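Side-chain contacts in putative type III secretion protein YscO (Vibrio parahaemolyticus, PDB 4MH6), which is of uncertain function but, as a YscO-family protein, probably takes part in type III secretion: residues Glu31-Arg36 against His139-Lys144; Tyr49-Val54 against Thr126-Lys131; Phe80-Gln85 against Glu94-Glu99. All coordinates share one frame; numbering follows the deposited sequence.

Contact 1: Glu31-Arg36 against His139-Lys144; sequences EIKKIR and HKTKEK
Beside the K33–T141 and K34–K142 touches lie two flat groups, one on each helix. The R36 guanidinium carries I32 CG2 over the centre of one face and K33 NZ at its edge, in plane; the H139 ring has K142 NZ at its edge, also in plane, while its NE2 is hydrogen-bonded to OD1 of D41. The contact itself is aliphatic. K33 turns CG beside its own backbone N (chi1 -53°) and bends again at chi2, which lays its methylenes against the methyl of T141: K33 CD is 3.8 Å from T141 CG2. The T141 hydroxyl takes no part, being bonded to O of Q137. One step on, the mid-chains of K34 and K142 cross obliquely, with K34 CG 3.9 Å from K142 CD. K142 bends at chi3 (73°), and its NZ makes a long salt bridge to E143 OE2 at 3.6 Å. K34 runs extended beyond CG; its NZ lies 6.6 Å from K142 NZ, so the lysines meet through their carbon chains while the ammonium groups stay apart. No hydrogen bond links the segments. Their axes approach to 8.8 Å at 158°, nearly antiparallel, with the CA atoms of K33 and K142 5.3 Å apart. Here helix 18-84 packs against helix 90-167, and H139 and K142 extend the seam onto A37 and L30.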
ATOM      1  N   GLU A  31      11.262  18.094 -13.989  1.00 29.52           N
ATOM      2  CA  GLU A  31       9.994  17.571 -14.467  1.00 30.00           C
ATOM      3  C   GLU A  31       9.962  16.069 -14.252  1.00 27.74           C
ATOM      4  O   GLU A  31       8.955  15.526 -13.822  1.00 27.32           O
ATOM      5  CB  GLU A  31       9.829  17.924 -15.935  1.00 33.80           C
ATOM      6  CG  GLU A  31       8.500  17.559 -16.578  1.00 38.46           C
ATOM      7  CD  GLU A  31       8.429  18.013 -18.048  1.00 45.05           C
ATOM      8  OE1 GLU A  31       9.470  18.504 -18.578  1.00 44.02           O
ATOM      9  OE2 GLU A  31       7.335  17.878 -18.679  1.00 52.07           O
ATOM     10  N   ILE A  32      11.075  15.397 -14.518  1.00 26.77           N
ATOM     11  CA  ILE A  32      11.135  13.939 -14.326  1.00 26.50           C
ATOM     12  C   ILE A  32      10.960  13.595 -12.862  1.00 25.82           C
ATOM     13  O   ILE A  32      10.209  12.677 -12.522  1.00 26.16           O
ATOM     14  CB  ILE A  32      12.436  13.306 -14.853  1.00 27.00           C
ATOM     15  CG1 ILE A  32      12.508  13.432 -16.389  1.00 28.83           C
ATOM     16  CG2 ILE A  32      12.490  11.835 -14.457  1.00 27.65           C
ATOM     17  CD1 ILE A  32      13.783  12.924 -17.050  1.00 30.09           C
ATOM     18  N   LYS A  33      11.642  14.332 -11.995  1.00 25.72           N
ATOM     19  CA  LYS A  33      11.512  14.113 -10.550  1.00 26.29           C
ATOM     20  C   LYS A  33      10.065  14.453 -10.055  1.00 25.99           C
ATOM     21  O   LYS A  33       9.550  13.788  -9.169  1.00 25.56           O
ATOM     22  CB  LYS A  33      12.527  14.972  -9.788  1.00 27.56           C
ATOM     23  CG  LYS A  33      13.975  14.827 -10.223  1.00 28.09           C
ATOM     24  CD  LYS A  33      14.496  13.425 -10.024  1.00 29.15           C
ATOM     25  CE  LYS A  33      15.981  13.376 -10.357  1.00 31.51           C
ATOM     26  NZ  LYS A  33      16.645  12.127  -9.864  1.00 34.38           N
ATOM     27  N   LYS A  34       9.424  15.482 -10.615  1.00 26.64           N
ATOM     28  CA  LYS A  34       8.051  15.803 -10.210  1.00 29.12           C
ATOM     29  C   LYS A  34       7.153  14.660 -10.612  1.00 27.71           C
ATOM     30  O   LYS A  34       6.255  14.254  -9.870  1.00 27.31           O
ATOM     31  CB  LYS A  34       7.507  17.083 -10.850  1.00 33.29           C
ATOM     32  CG  LYS A  34       8.215  18.354 -10.432  1.00 37.40           C
ATOM     33  CD  LYS A  34       7.365  19.562 -10.793  1.00 44.66           C
ATOM     34  CE  LYS A  34       8.024  20.869 -10.379  1.00 49.28           C
ATOM     35  NZ  LYS A  34       7.107  22.023 -10.562  1.00 54.32           N
ATOM     36  N   ILE A  35       7.384  14.172 -11.819  1.00 26.93           N
ATOM     37  CA  ILE A  35       6.641  13.040 -12.337  1.00 26.90           C
ATOM     38  C   ILE A  35       6.850  11.826 -11.439  1.00 25.08           C
ATOM     39  O   ILE A  35       5.897  11.114 -11.154  1.00 24.35           O
ATOM     40  CB  ILE A  35       7.092  12.684 -13.774  1.00 28.00           C
ATOM     41  CG1 ILE A  35       6.586  13.719 -14.783  1.00 29.36           C
ATOM     42  CG2 ILE A  35       6.571  11.316 -14.188  1.00 29.11           C
ATOM     43  CD1 ILE A  35       7.210  13.531 -16.155  1.00 31.03           C
ATOM     44  N   ARG A  36       8.082  11.587 -10.997  1.00 24.30           N
ATOM     45  CA  ARG A  36       8.341  10.419 -10.145  1.00 25.52           C
ATOM     46  C   ARG A  36       7.667  10.573  -8.771  1.00 26.17           C
ATOM     47  O   ARG A  36       7.231   9.592  -8.149  1.00 25.61           O
ATOM     48  CB  ARG A  36       9.843  10.148  -9.982  1.00 26.70           C
ATOM     49  CG  ARG A  36      10.583   9.820 -11.282  1.00 28.16           C
ATOM     50  CD  ARG A  36      11.977   9.260 -10.996  1.00 30.88           C
ATOM     51  NE  ARG A  36      12.693   8.845 -12.216  1.00 33.77           N
ATOM     52  CZ  ARG A  36      13.852   9.333 -12.659  1.00 34.88           C
ATOM     53  NH1 ARG A  36      14.543  10.224 -11.963  1.00 34.93           N
ATOM     54  NH2 ARG A  36      14.361   8.861 -13.787  1.00 37.44           N
ATOM     55  N   HIS A 139       9.903  13.118  -2.879  1.00 30.13           N
ATOM     56  CA  HIS A 139       9.637  14.533  -2.626  1.00 30.85           C
ATOM     57  C   HIS A 139      10.889  15.277  -2.186  1.00 32.08           C
ATOM     58  O   HIS A 139      11.086  16.409  -2.601  1.00 31.25           O
ATOM     59  CB  HIS A 139       8.485  14.737  -1.644  1.00 33.19           C
ATOM     60  CG  HIS A 139       7.138  14.613  -2.278  1.00 35.14           C
ATOM     61  ND1 HIS A 139       6.569  15.638  -3.002  1.00 37.60           N
ATOM     62  CD2 HIS A 139       6.246  13.596  -2.302  1.00 36.58           C
ATOM     63  CE1 HIS A 139       5.388  15.256  -3.451  1.00 40.85           C
ATOM     64  NE2 HIS A 139       5.169  14.021  -3.042  1.00 39.99           N
ATOM     65  N   LYS A 140      11.732  14.651  -1.361  1.00 34.54           N
ATOM     66  CA  LYS A 140      12.959  15.317  -0.921  1.00 38.41           C
ATOM     67  C   LYS A 140      13.846  15.586  -2.118  1.00 35.45           C
ATOM     68  O   LYS A 140      14.501  16.614  -2.199  1.00 34.57           O
ATOM     69  CB  LYS A 140      13.714  14.500   0.127  1.00 45.50           C
ATOM     70  CG  LYS A 140      13.015  14.488   1.470  1.00 55.90           C
ATOM     71  CD  LYS A 140      13.773  13.707   2.531  1.00 68.85           C
ATOM     72  CE  LYS A 140      12.999  13.735   3.847  1.00 79.69           C
ATOM     73  NZ  LYS A 140      13.647  12.986   4.962  1.00 90.70           N
ATOM     74  N   THR A 141      13.827  14.655  -3.062  1.00 34.00           N
ATOM     75  CA  THR A 141      14.633  14.754  -4.272  1.00 33.54           C
ATOM     76  C   THR A 141      14.105  15.863  -5.200  1.00 32.10           C
ATOM     77  O   THR A 141      14.874  16.620  -5.765  1.00 29.88           O
ATOM     78  CB  THR A 141      14.673  13.379  -4.970  1.00 34.47           C
ATOM     79  OG1 THR A 141      15.325  12.425  -4.101  1.00 34.86           O
ATOM     80  CG2 THR A 141      15.398  13.472  -6.307  1.00 36.18           C
ATOM     81  N   LYS A 142      12.785  15.939  -5.345  1.00 33.50           N
ATOM     82  CA  LYS A 142      12.153  16.975  -6.144  1.00 35.18           C
ATOM     83  C   LYS A 142      12.554  18.341  -5.612  1.00 36.50           C
ATOM     84  O   LYS A 142      12.972  19.197  -6.376  1.00 37.45           O
ATOM     85  CB  LYS A 142      10.624  16.867  -6.071  1.00 39.55           C
ATOM     86  CG  LYS A 142       9.905  17.969  -6.842  1.00 46.40           C
ATOM     87  CD  LYS A 142       8.405  18.028  -6.574  1.00 56.58           C
ATOM     88  CE  LYS A 142       8.087  18.583  -5.193  1.00 65.22           C
ATOM     89  NZ  LYS A 142       6.616  18.675  -4.942  1.00 77.19           N
ATOM     90  N   GLU A 143      12.407  18.546  -4.297  1.00 41.21           N
ATOM     91  CA  GLU A 143      12.729  19.836  -3.679  1.00 46.75           C
ATOM     92  C   GLU A 143      14.192  20.183  -3.895  1.00 43.05           C
ATOM     93  O   GLU A 143      14.544  21.341  -4.072  1.00 41.89           O
ATOM     94  CB  GLU A 143      12.428  19.846  -2.172  1.00 55.67           C
ATOM     95  CG  GLU A 143      11.012  19.448  -1.771  1.00 67.85           C
ATOM     96  CD  GLU A 143       9.888  20.286  -2.405  1.00 81.57           C
ATOM     97  OE1 GLU A 143      10.153  21.337  -3.052  1.00 79.81           O
ATOM     98  OE2 GLU A 143       8.708  19.879  -2.233  1.00 93.94           O
ATOM     99  N   LYS A 144      15.032  19.159  -3.888  1.00 40.56           N
ATOM    100  CA  LYS A 144      16.439  19.332  -4.072  1.00 41.81           C
ATOM    101  C   LYS A 144      16.661  19.910  -5.462  1.00 38.20           C
ATOM    102  O   LYS A 144      17.466  20.831  -5.646  1.00 38.89           O
ATOM    103  CB  LYS A 144      17.133  17.988  -3.898  1.00 48.43           C
ATOM    104  CG  LYS A 144      18.640  18.064  -3.803  1.00 62.59           C
ATOM    105  CD  LYS A 144      19.257  16.730  -3.391  1.00 76.88           C
ATOM    106  CE  LYS A 144      20.761  16.888  -3.158  1.00 98.73           C
ATOM    107  NZ  LYS A 144      21.441  15.647  -2.674  1.00112.62           N
TER

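Contact 2: Tyr49-Val54 against Thr126-Lys131; sequences YRVANV and TLLKQK
V51 and L128 make the apolar touch between these segments, methyl to methyl, with V51 CG2 4.1 Å from L128 CD2. The two side chains meet at about a right angle. L128 sends CG anti to its backbone N (chi1 178°) and ends with CD2 facing V51; on V51 the branch that answers is CG2, the one beside the backbone N. The other approach is between like charges: R50 NH2 stands 4.4 Å from K131 NZ, the lysine nitrogen lying obliquely to the guanidinium. Both charged chains start out toward the opposite helix, K131 turning at chi2 (47°) on the way. Two cationic ends so near each other would be expected to raise the local positive potential.

The next shell surrounds these groups. R50 NE is hydrogen-bonded to OE1 of Q47, one turn earlier on the same helix, which probably limits how the guanidinium can swing. Q47 is also touched by L127, L128 and K131, so it borders both the apolar touch and the charged pair; L128 reaches E48 as well. On the other flank V51 packs on L121 and E124, and V54 continues the apolar line onto V117 and L121. A phosphate ion, probably from the crystallisation liquor, lies about 4 Å from the L128 side chain.

The CA atoms of V51 and L128 are 7.9 Å apart, and the segments bury 92 Å² between them. Aliphatic residues meeting along the seam, with long polar side chains beside them, are what an antiparallel coiled coil presents, in agreement with the coiled coil predicted here.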
ATOM      1  N   TYR A  49      -5.809   1.946  -0.912  1.00 25.35           N
ATOM      2  CA  TYR A  49      -7.016   1.255  -1.352  1.00 26.91           C
ATOM      3  C   TYR A  49      -6.904  -0.251  -1.020  1.00 24.61           C
ATOM      4  O   TYR A  49      -7.841  -0.871  -0.496  1.00 22.58           O
ATOM      5  CB  TYR A  49      -7.272   1.471  -2.860  1.00 30.62           C
ATOM      6  CG  TYR A  49      -8.507   0.744  -3.327  1.00 37.11           C
ATOM      7  CD1 TYR A  49      -8.434  -0.574  -3.785  1.00 42.06           C
ATOM      8  CD2 TYR A  49      -9.750   1.340  -3.266  1.00 41.74           C
ATOM      9  CE1 TYR A  49      -9.564  -1.264  -4.171  1.00 46.25           C
ATOM     10  CE2 TYR A  49     -10.881   0.664  -3.668  1.00 47.65           C
ATOM     11  CZ  TYR A  49     -10.777  -0.638  -4.111  1.00 50.91           C
ATOM     12  OH  TYR A  49     -11.903  -1.314  -4.511  1.00 69.42           O
ATOM     13  N   ARG A  50      -5.752  -0.821  -1.353  1.00 23.88           N
ATOM     14  CA  ARG A  50      -5.491  -2.226  -1.084  1.00 24.73           C
ATOM     15  C   ARG A  50      -5.640  -2.522   0.411  1.00 23.05           C
ATOM     16  O   ARG A  50      -6.249  -3.525   0.772  1.00 22.92           O
ATOM     17  CB  ARG A  50      -4.111  -2.674  -1.653  1.00 26.38           C
ATOM     18  CG  ARG A  50      -4.167  -3.012  -3.142  1.00 29.17           C
ATOM     19  CD  ARG A  50      -2.906  -3.638  -3.722  1.00 31.25           C
ATOM     20  NE  ARG A  50      -1.985  -2.593  -4.080  1.00 31.26           N
ATOM     21  CZ  ARG A  50      -1.739  -2.150  -5.315  1.00 32.40           C
ATOM     22  NH1 ARG A  50      -2.261  -2.721  -6.386  1.00 34.73           N
ATOM     23  NH2 ARG A  50      -0.901  -1.135  -5.466  1.00 32.21           N
ATOM     24  N   VAL A  51      -5.123  -1.637   1.272  1.00 21.62           N
ATOM     25  CA  VAL A  51      -5.251  -1.848   2.726  1.00 21.90           C
ATOM     26  C   VAL A  51      -6.726  -1.872   3.114  1.00 21.89           C
ATOM     27  O   VAL A  51      -7.194  -2.822   3.697  1.00 24.04           O
ATOM     28  CB  VAL A  51      -4.491  -0.803   3.588  1.00 21.94           C
ATOM     29  CG1 VAL A  51      -4.823  -0.983   5.058  1.00 23.13           C
ATOM     30  CG2 VAL A  51      -2.983  -0.926   3.405  1.00 22.81           C
ATOM     31  N   ALA A  52      -7.454  -0.832   2.770  1.00 21.95           N
ATOM     32  CA  ALA A  52      -8.872  -0.748   3.077  1.00 23.17           C
ATOM     33  C   ALA A  52      -9.628  -1.938   2.526  1.00 24.26           C
ATOM     34  O   ALA A  52     -10.560  -2.463   3.138  1.00 24.61           O
ATOM     35  CB  ALA A  52      -9.448   0.531   2.484  1.00 24.09           C
ATOM     36  N   ASN A  53      -9.232  -2.373   1.352  1.00 25.54           N
ATOM     37  CA  ASN A  53      -9.913  -3.481   0.756  1.00 27.81           C
ATOM     38  C   ASN A  53      -9.704  -4.786   1.533  1.00 27.14           C
ATOM     39  O   ASN A  53     -10.628  -5.592   1.686  1.00 26.52           O
ATOM     40  CB  ASN A  53      -9.395  -3.670  -0.629  1.00 31.88           C
ATOM     41  CG  ASN A  53     -10.190  -4.659  -1.368  1.00 37.85           C
ATOM     42  OD1 ASN A  53     -11.393  -4.480  -1.518  1.00 45.02           O
ATOM     43  ND2 ASN A  53      -9.548  -5.722  -1.837  1.00 41.55           N
ATOM     44  N   VAL A  54      -8.474  -5.002   2.005  1.00 26.02           N
ATOM     45  CA  VAL A  54      -8.164  -6.205   2.769  1.00 25.99           C
ATOM     46  C   VAL A  54      -8.828  -6.158   4.136  1.00 25.69           C
ATOM     47  O   VAL A  54      -9.296  -7.192   4.641  1.00 27.09           O
ATOM     48  CB  VAL A  54      -6.664  -6.407   2.919  1.00 26.51           C
ATOM     49  CG1 VAL A  54      -6.381  -7.646   3.752  1.00 28.45           C
ATOM     50  CG2 VAL A  54      -6.030  -6.564   1.547  1.00 27.59           C
ATOM     51  N   THR A 126       2.622  -2.969   5.632  1.00 27.30           N
ATOM     52  CA  THR A 126       4.061  -2.874   5.572  1.00 30.19           C
ATOM     53  C   THR A 126       4.434  -2.262   4.218  1.00 29.68           C
ATOM     54  O   THR A 126       5.340  -1.412   4.149  1.00 30.88           O
ATOM     55  CB  THR A 126       4.737  -4.251   5.767  1.00 33.82           C
ATOM     56  OG1 THR A 126       4.458  -4.725   7.078  1.00 35.08           O
ATOM     57  CG2 THR A 126       6.237  -4.159   5.594  1.00 38.49           C
ATOM     58  N   LEU A 127       3.761  -2.706   3.148  1.00 28.77           N
ATOM     59  CA  LEU A 127       4.037  -2.135   1.826  1.00 29.58           C
ATOM     60  C   LEU A 127       3.637  -0.670   1.785  1.00 27.30           C
ATOM     61  O   LEU A 127       4.317   0.138   1.187  1.00 28.10           O
ATOM     62  CB  LEU A 127       3.297  -2.876   0.729  1.00 30.59           C
ATOM     63  CG  LEU A 127       3.788  -4.253   0.332  1.00 34.49           C
ATOM     64  CD1 LEU A 127       2.788  -4.869  -0.628  1.00 35.66           C
ATOM     65  CD2 LEU A 127       5.153  -4.164  -0.320  1.00 39.18           C
ATOM     66  N   LEU A 128       2.522  -0.338   2.406  1.00 25.30           N
ATOM     67  CA  LEU A 128       2.122   1.036   2.428  1.00 24.58           C
ATOM     68  C   LEU A 128       3.241   1.840   3.027  1.00 25.45           C
ATOM     69  O   LEU A 128       3.637   2.881   2.493  1.00 25.63           O
ATOM     70  CB  LEU A 128       0.831   1.238   3.243  1.00 23.79           C
ATOM     71  CG  LEU A 128       0.303   2.671   3.392  1.00 24.19           C
ATOM     72  CD1 LEU A 128       0.264   3.400   2.063  1.00 24.85           C
ATOM     73  CD2 LEU A 128      -1.078   2.674   4.001  1.00 25.31           C
ATOM     74  N   LYS A 129       3.777   1.338   4.126  1.00 27.13           N
ATOM     75  CA  LYS A 129       4.864   2.007   4.832  1.00 29.51           C
ATOM     76  C   LYS A 129       6.068   2.228   3.908  1.00 31.14           C
ATOM     77  O   LYS A 129       6.639   3.325   3.897  1.00 31.47           O
ATOM     78  CB  LYS A 129       5.239   1.217   6.089  1.00 32.58           C
ATOM     79  CG  LYS A 129       6.105   1.995   7.027  1.00 36.31           C
ATOM     80  CD  LYS A 129       6.383   1.291   8.345  1.00 41.17           C
ATOM     81  CE  LYS A 129       7.446   2.109   9.140  1.00 46.56           C
ATOM     82  NZ  LYS A 129       7.818   1.454  10.450  1.00 53.16           N
ATOM     83  N   GLN A 130       6.420   1.217   3.103  1.00 33.10           N
ATOM     84  CA  GLN A 130       7.546   1.350   2.153  1.00 36.40           C
ATOM     85  C   GLN A 130       7.234   2.380   1.069  1.00 34.95           C
ATOM     86  O   GLN A 130       8.101   3.154   0.677  1.00 36.12           O
ATOM     87  CB  GLN A 130       7.880   0.030   1.483  1.00 40.28           C
ATOM     88  CG  GLN A 130       7.969  -1.128   2.462  1.00 42.88           C
ATOM     89  CD  GLN A 130       8.615  -2.369   1.871  1.00 48.81           C
ATOM     90  OE1 GLN A 130       9.514  -2.270   1.033  1.00 53.61           O
ATOM     91  NE2 GLN A 130       8.197  -3.542   2.342  1.00 49.85           N
ATOM     92  N   LYS A 131       6.003   2.347   0.565  1.00 33.44           N
ATOM     93  CA  LYS A 131       5.526   3.304  -0.435  1.00 33.41           C
ATOM     94  C   LYS A 131       5.611   4.732   0.084  1.00 31.49           C
ATOM     95  O   LYS A 131       5.968   5.653  -0.653  1.00 31.75           O
ATOM     96  CB  LYS A 131       4.083   2.995  -0.819  1.00 33.56           C
ATOM     97  CG  LYS A 131       3.852   2.139  -2.050  1.00 37.32           C
ATOM     98  CD  LYS A 131       4.695   0.904  -2.130  1.00 40.87           C
ATOM     99  CE  LYS A 131       4.426   0.173  -3.463  1.00 46.82           C
ATOM    100  NZ  LYS A 131       3.019  -0.397  -3.540  1.00 46.80           N
TER

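Contact 3: Phe80-Gln85 against Glu94-Glu99; sequences FAKAKQ and ETLRQE
L96 turns CG beside its backbone N, anti to the carbonyl carbon (chi1 -68°), and then runs on extended through chi2 (171°), which carries CD1 across to the helix of A83. That single methyl does the touching. L96 CD1 comes to 4.0 Å from A83 CB, and it also approaches the A83 backbone, lying 4.2 Å from A83 N. With only a methyl to offer, A83 lets the leucine tip come down on the helix surface itself. K82 adds a looser flank: its fully extended chain, CG anti to the backbone N, passes the same methyl with K82 CD 4.5 Å from L96 CD1. L96 is thus met by an alanine and by the carbon part of a lysine, and no hydrogen bond joins the segments.

The CA atoms of A83 and L96 are 7.6 Å apart, and 120 Å² is buried in all. The charged ends keep their distance: K82 NZ is 6.9 Å from E99 OE1, too far for a bond. That carboxylate oxygen is instead in a salt bridge with NE of R79, which ties the two helices together beside the leucine.

Further apolar touches extend the seam, A83 onto L93 and F80 onto I100, while F80 also reaches R104. Beyond K84 the helix ends, Q85 being the first residue to leave helical angles, so this is among the last packing before the turn of the hairpin. The chemistry is apolar but slight: one partly covered leucine methyl offers dispersion between the segments, while the charge pairing comes from R79 and E99 alongside.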
ATOM      1  N   PHE A  80     -24.120 -35.393  19.387  1.00 41.96           N
ATOM      2  CA  PHE A  80     -23.709 -36.180  20.528  1.00 46.26           C
ATOM      3  C   PHE A  80     -24.951 -36.677  21.282  1.00 47.58           C
ATOM      4  O   PHE A  80     -24.967 -37.787  21.805  1.00 46.68           O
ATOM      5  CB  PHE A  80     -22.834 -35.381  21.480  1.00 49.81           C
ATOM      6  CG  PHE A  80     -21.449 -35.115  20.969  1.00 53.92           C
ATOM      7  CD1 PHE A  80     -20.605 -36.168  20.637  1.00 55.23           C
ATOM      8  CD2 PHE A  80     -20.941 -33.815  20.932  1.00 53.44           C
ATOM      9  CE1 PHE A  80     -19.315 -35.927  20.202  1.00 55.36           C
ATOM     10  CE2 PHE A  80     -19.646 -33.580  20.507  1.00 51.57           C
ATOM     11  CZ  PHE A  80     -18.835 -34.632  20.139  1.00 51.70           C
ATOM     12  N   ALA A  81     -25.977 -35.828  21.334  1.00 49.67           N
ATOM     13  CA  ALA A  81     -27.234 -36.127  22.018  1.00 51.86           C
ATOM     14  C   ALA A  81     -27.961 -37.269  21.322  1.00 55.93           C
ATOM     15  O   ALA A  81     -28.401 -38.217  21.966  1.00 61.09           O
ATOM     16  CB  ALA A  81     -28.117 -34.885  22.070  1.00 49.65           C
ATOM     17  N   LYS A  82     -28.084 -37.182  20.003  1.00 57.57           N
ATOM     18  CA  LYS A  82     -28.747 -38.240  19.247  1.00 60.57           C
ATOM     19  C   LYS A  82     -28.058 -39.558  19.557  1.00 62.19           C
ATOM     20  O   LYS A  82     -28.703 -40.530  19.929  1.00 63.69           O
ATOM     21  CB  LYS A  82     -28.698 -37.949  17.745  1.00 59.95           C
ATOM     22  CG  LYS A  82     -29.453 -38.955  16.902  1.00 63.72           C
ATOM     23  CD  LYS A  82     -29.500 -38.511  15.457  1.00 68.20           C
ATOM     24  CE  LYS A  82     -30.222 -39.526  14.588  1.00 75.38           C
ATOM     25  NZ  LYS A  82     -30.222 -39.122  13.152  1.00 78.73           N
ATOM     26  N   ALA A  83     -26.734 -39.566  19.426  1.00 66.06           N
ATOM     27  CA  ALA A  83     -25.920 -40.752  19.692  1.00 67.63           C
ATOM     28  C   ALA A  83     -26.094 -41.298  21.113  1.00 74.76           C
ATOM     29  O   ALA A  83     -26.095 -42.514  21.312  1.00 77.98           O
ATOM     30  CB  ALA A  83     -24.456 -40.441  19.441  1.00 64.03           C
ATOM     31  N   LYS A  84     -26.253 -40.412  22.098  1.00 79.77           N
ATOM     32  CA  LYS A  84     -26.391 -40.869  23.478  1.00 87.07           C
ATOM     33  C   LYS A  84     -27.803 -41.375  23.741  1.00 90.73           C
ATOM     34  O   LYS A  84     -27.992 -42.494  24.230  1.00 91.24           O
ATOM     35  CB  LYS A  84     -26.092 -39.756  24.493  1.00 89.53           C
ATOM     36  CG  LYS A  84     -25.685 -40.320  25.855  1.00101.55           C
ATOM     37  CD  LYS A  84     -26.021 -39.445  27.053  1.00107.14           C
ATOM     38  CE  LYS A  84     -27.512 -39.525  27.369  1.00111.05           C
ATOM     39  NZ  LYS A  84     -27.878 -38.836  28.635  1.00115.23           N
ATOM     40  N   GLN A  85     -28.781 -40.540  23.389  1.00 92.94           N
ATOM     41  CA  GLN A  85     -30.204 -40.809  23.630  1.00 96.49           C
ATOM     42  C   GLN A  85     -30.904 -41.730  22.627  1.00 93.98           C
ATOM     43  O   GLN A  85     -32.109 -41.633  22.426  1.00 96.49           O
ATOM     44  CB  GLN A  85     -30.960 -39.484  23.725  1.00 99.98           C
ATOM     45  CG  GLN A  85     -30.436 -38.578  24.825  1.00106.43           C
ATOM     46  CD  GLN A  85     -31.118 -37.224  24.860  1.00115.15           C
ATOM     47  OE1 GLN A  85     -30.781 -36.373  25.686  1.00124.24           O
ATOM     48  NE2 GLN A  85     -32.075 -37.011  23.963  1.00114.41           N
ATOM     49  N   GLU A  94     -20.686 -43.719  13.876  1.00 57.20           N
ATOM     50  CA  GLU A  94     -19.492 -43.215  13.207  1.00 57.58           C
ATOM     51  C   GLU A  94     -19.804 -42.245  12.070  1.00 52.18           C
ATOM     52  O   GLU A  94     -18.949 -41.452  11.691  1.00 53.02           O
ATOM     53  CB  GLU A  94     -18.600 -44.367  12.775  1.00 63.62           C
ATOM     54  CG  GLU A  94     -17.923 -45.021  13.964  1.00 67.07           C
ATOM     55  CD  GLU A  94     -17.192 -46.264  13.570  1.00 80.86           C
ATOM     56  OE1 GLU A  94     -17.595 -46.854  12.559  1.00 86.23           O
ATOM     57  OE2 GLU A  94     -16.227 -46.669  14.266  1.00 98.38           O
ATOM     58  N   THR A  95     -21.018 -42.305  11.534  1.00 48.25           N
ATOM     59  CA  THR A  95     -21.423 -41.358  10.499  1.00 48.33           C
ATOM     60  C   THR A  95     -21.647 -40.009  11.196  1.00 44.37           C
ATOM     61  O   THR A  95     -21.411 -38.950  10.623  1.00 42.36           O
ATOM     62  CB  THR A  95     -22.705 -41.801   9.773  1.00 49.69           C
ATOM     63  OG1 THR A  95     -22.512 -43.111   9.243  1.00 54.96           O
ATOM     64  CG2 THR A  95     -23.042 -40.858   8.632  1.00 51.49           C
ATOM     65  N   LEU A  96     -22.117 -40.066  12.437  1.00 43.08           N
ATOM     66  CA  LEU A  96     -22.320 -38.868  13.233  1.00 43.20           C
ATOM     67  C   LEU A  96     -20.954 -38.272  13.604  1.00 45.41           C
ATOM     68  O   LEU A  96     -20.787 -37.050  13.569  1.00 43.73           O
ATOM     69  CB  LEU A  96     -23.138 -39.163  14.492  1.00 42.45           C
ATOM     70  CG  LEU A  96     -24.612 -39.542  14.259  1.00 44.87           C
ATOM     71  CD1 LEU A  96     -25.293 -40.023  15.543  1.00 44.31           C
ATOM     72  CD2 LEU A  96     -25.385 -38.380  13.638  1.00 46.41           C
ATOM     73  N   ARG A  97     -19.985 -39.125  13.955  1.00 47.35           N
ATOM     74  CA  ARG A  97     -18.652 -38.632  14.290  1.00 49.36           C
ATOM     75  C   ARG A  97     -17.961 -38.005  13.074  1.00 48.48           C
ATOM     76  O   ARG A  97     -17.145 -37.092  13.223  1.00 47.48           O
ATOM     77  CB  ARG A  97     -17.752 -39.725  14.856  1.00 57.70           C
ATOM     78  CG  ARG A  97     -18.128 -40.279  16.220  1.00 61.68           C
ATOM     79  CD  ARG A  97     -16.920 -41.007  16.776  1.00 71.96           C
ATOM     80  NE  ARG A  97     -17.192 -41.738  18.006  1.00 80.85           N
ATOM     81  CZ  ARG A  97     -17.504 -43.035  18.069  1.00 89.37           C
ATOM     82  NH1 ARG A  97     -17.718 -43.604  19.251  1.00 92.74           N
ATOM     83  NH2 ARG A  97     -17.596 -43.774  16.963  1.00 92.20           N
ATOM     84  N   GLN A  98     -18.256 -38.499  11.877  1.00 47.88           N
ATOM     85  CA  GLN A  98     -17.652 -37.897  10.707  1.00 49.92           C
ATOM     86  C   GLN A  98     -18.315 -36.559  10.409  1.00 45.80           C
ATOM     87  O   GLN A  98     -17.667 -35.623   9.942  1.00 45.18           O
ATOM     88  CB  GLN A  98     -17.716 -38.792   9.470  1.00 56.07           C
ATOM     89  CG  GLN A  98     -17.023 -38.094   8.313  1.00 63.06           C
ATOM     90  CD  GLN A  98     -16.717 -38.962   7.124  1.00 74.43           C
ATOM     91  OE1 GLN A  98     -15.948 -38.547   6.246  1.00 85.11           O
ATOM     92  NE2 GLN A  98     -17.291 -40.165   7.075  1.00 77.14           N
ATOM     93  N   GLU A  99     -19.618 -36.480  10.648  1.00 43.99           N
ATOM     94  CA  GLU A  99     -20.334 -35.232  10.411  1.00 43.33           C
ATOM     95  C   GLU A  99     -19.757 -34.145  11.295  1.00 38.91           C
ATOM     96  O   GLU A  99     -19.586 -33.019  10.850  1.00 38.20           O
ATOM     97  CB  GLU A  99     -21.831 -35.393  10.637  1.00 44.94           C
ATOM     98  CG  GLU A  99     -22.512 -36.118   9.501  1.00 50.51           C
ATOM     99  CD  GLU A  99     -23.992 -36.332   9.739  1.00 55.93           C
ATOM    100  OE1 GLU A  99     -24.435 -36.222  10.900  1.00 57.19           O
ATOM    101  OE2 GLU A  99     -24.716 -36.629   8.763  1.00 65.04           O
TER

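All three contacts join the same two elements, helix 18-84 and helix 90-167, and are nested in sequence: contact 3 within contact 2, contact 2 within contact 1. None has a buried residue among those that touch, as suits a slender two-helix hairpin. Contact 2 lies about 3 Å from the chain centre, contact 1 about 21 Å and contact 3 about 49 Å, centre to centre, with contacts 1 and 3 on opposite sides of it. Contact 1 buries the most surface, chiefly through lysine methylenes; contact 2 pairs a methyl touch with like charges; contact 3, beside the turn, rests on a leucine tip.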